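DNA repair protein RecO (Deinococcus radiodurans, PDB 1U5K) is probably involved in DNA repair and in recombination by the RecF pathway, and carries a zinc ion held by four cysteines. Local coordinates at residues A213-L218 and L235-V240. Residues are numbered along the deposited sequence; the frame is centred on the assembly and turned at random.
Sequences ALWRAL and LVPSGV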
loop_
_atom_site.group_PDB
_atom_site.type_symbol
_atom_site.label_atom_id
_atom_site.label_comp_id
_atom_site.label_asym_id
_atom_site.label_seq_id
_atom_site.Cartn_x
_atom_site.Cartn_y
_atom_site.Cartn_z
ATOM N N ALA A 213 -7.005 -4.622 -19.306
ATOM C CA ALA A 213 -8.393 -5.000 -19.053
ATOM C C ALA A 213 -8.532 -6.158 -18.060
ATOM O O ALA A 213 -9.373 -6.117 -17.154
ATOM C CB ALA A 213 -9.078 -5.355 -20.348
ATOM N N LEU A 214 -7.688 -7.171 -18.238
ATOM C CA LEU A 214 -7.617 -8.316 -17.337
ATOM C C LEU A 214 -7.169 -7.968 -15.916
ATOM O O LEU A 214 -7.773 -8.453 -14.956
ATOM C CB LEU A 214 -6.732 -9.412 -17.915
ATOM C CG LEU A 214 -7.212 -9.998 -19.245
ATOM C CD1 LEU A 214 -6.235 -11.055 -19.734
ATOM C CD2 LEU A 214 -8.578 -10.629 -19.020
ATOM N N TRP A 215 -6.155 -7.116 -15.787
ATOM C CA TRP A 215 -5.695 -6.673 -14.483
ATOM C C TRP A 215 -6.786 -5.862 -13.809
ATOM O O TRP A 215 -7.009 -6.009 -12.611
ATOM C CB TRP A 215 -4.415 -5.839 -14.539
ATOM C CG TRP A 215 -3.202 -6.665 -14.762
ATOM C CD1 TRP A 215 -2.381 -6.600 -15.856
ATOM C CD2 TRP A 215 -2.681 -7.702 -13.920
ATOM N NE1 TRP A 215 -1.377 -7.523 -15.734
ATOM C CE2 TRP A 215 -1.528 -8.207 -14.555
ATOM C CE3 TRP A 215 -3.071 -8.270 -12.705
ATOM C CZ2 TRP A 215 -0.776 -9.247 -14.020
ATOM C CZ3 TRP A 215 -2.312 -9.307 -12.168
ATOM C CH2 TRP A 215 -1.190 -9.804 -12.842
ATOM N N ARG A 216 -7.477 -5.025 -14.573
ATOM C CA ARG A 216 -8.484 -4.138 -14.010
ATOM C C ARG A 216 -9.664 -4.917 -13.456
ATOM O O ARG A 216 -10.145 -4.636 -12.360
ATOM C CB ARG A 216 -8.928 -3.066 -15.002
ATOM C CG ARG A 216 -7.956 -1.895 -15.092
ATOM C CD ARG A 216 -8.539 -0.619 -15.689
ATOM N NE ARG A 216 -9.100 -0.916 -17.005
ATOM C CZ ARG A 216 -8.408 -0.902 -18.137
ATOM N NH1 ARG A 216 -7.124 -0.562 -18.146
ATOM N NH2 ARG A 216 -9.018 -1.216 -19.270
ATOM N N ALA A 217 -10.103 -5.924 -14.197
ATOM C CA ALA A 217 -11.248 -6.719 -13.803
ATOM C C ALA A 217 -10.922 -7.480 -12.521
ATOM O O ALA A 217 -11.734 -7.513 -11.590
ATOM C CB ALA A 217 -11.616 -7.648 -14.911
ATOM N N LEU A 218 -9.714 -8.031 -12.480
ATOM C CA LEU A 218 -9.217 -8.739 -11.309
ATOM C C LEU A 218 -9.235 -7.841 -10.068
ATOM O O LEU A 218 -9.734 -8.275 -9.031
ATOM C CB LEU A 218 -7.830 -9.325 -11.567
ATOM C CG LEU A 218 -7.171 -10.056 -10.398
ATOM C CD1 LEU A 218 -7.928 -11.310 -10.144
ATOM C CD2 LEU A 218 -5.680 -10.284 -10.645
ATOM N N LEU A 235 1.428 -3.282 -6.959
ATOM C CA LEU A 235 2.299 -4.081 -7.797
ATOM C C LEU A 235 1.741 -4.520 -9.150
ATOM O O LEU A 235 2.439 -5.184 -9.916
ATOM C CB LEU A 235 2.771 -5.300 -7.006
ATOM C CG LEU A 235 3.423 -4.959 -5.674
ATOM C CD1 LEU A 235 3.718 -6.226 -4.898
ATOM C CD2 LEU A 235 4.647 -4.057 -5.799
ATOM N N VAL A 236 0.500 -4.155 -9.463
ATOM C CA VAL A 236 -0.067 -4.515 -10.762
ATOM C C VAL A 236 0.646 -3.694 -11.838
ATOM O O VAL A 236 0.932 -2.532 -11.576
ATOM C CB VAL A 236 -1.584 -4.268 -10.741
ATOM C CG1 VAL A 236 -2.202 -4.458 -12.115
ATOM C CG2 VAL A 236 -2.241 -5.219 -9.763
ATOM N N PRO A 237 1.028 -4.251 -12.986
ATOM C CA PRO A 237 1.776 -3.473 -13.986
ATOM C C PRO A 237 1.107 -2.130 -14.269
ATOM O O PRO A 237 -0.102 -2.101 -14.494
ATOM C CB PRO A 237 1.715 -4.337 -15.249
ATOM C CG PRO A 237 1.562 -5.731 -14.747
ATOM C CD PRO A 237 0.809 -5.634 -13.441
ATOM N N SER A 238 1.890 -1.059 -14.205
ATOM C CA SER A 238 1.401 0.317 -14.247
ATOM C C SER A 238 2.360 1.306 -14.918
ATOM O O SER A 238 2.233 2.519 -14.727
ATOM C CB SER A 238 1.142 0.775 -12.810
ATOM O OG SER A 238 0.334 -0.186 -12.142
ATOM N N GLY A 239 3.301 0.785 -15.702
ATOM C CA GLY A 239 4.318 1.583 -16.360
ATOM C C GLY A 239 5.733 1.072 -16.146
ATOM O O GLY A 239 6.015 0.387 -15.161
ATOM N N VAL A 240 6.620 1.434 -17.071
ATOM C CA VAL A 240 8.049 1.152 -16.946
ATOM C C VAL A 240 8.811 2.429 -16.576
ATOM O O VAL A 240 8.729 3.410 -17.318
ATOM C CB VAL A 240 8.587 0.550 -18.249
#
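P237 lies over one face of the W215 indole, and V236 meets the same side chain obliquely, nearer its root. P237 covers the pyrrole part of that face. Its CD sits 3.8 Å from the centroid of the five-membered ring of W215, 19° off the normal, a CH-pi contact. CG of P237 reaches W215 NE1 at 3.6 Å, and the two side chains cross at about a right angle. V236 packs by one branch. Its CG1 lies 3.6 Å from W215 CB and equally close to CG of the same residue. That methyl stands anti to the backbone N of V236 (chi1 173°), which directs it at the tryptophan.

The pyrrole N-H of W215 is held from outside the two segments: NE1 donates a hydrogen bond to E130 OE2 on helix 129-141. L134 of helix 129-141 and L94 of helix 86-102 also pack against the W215 side chain. P237 touches E130 and F91. Next in the chain, S238 makes backbone hydrogen bonds to the second subunit.

No hydrogen bond links the two segments. The loop after helix 211-225 is joined to that helix by apolar and CH-pi packing on W215, whose one polar side-chain atom, NE1, is satisfied by E130.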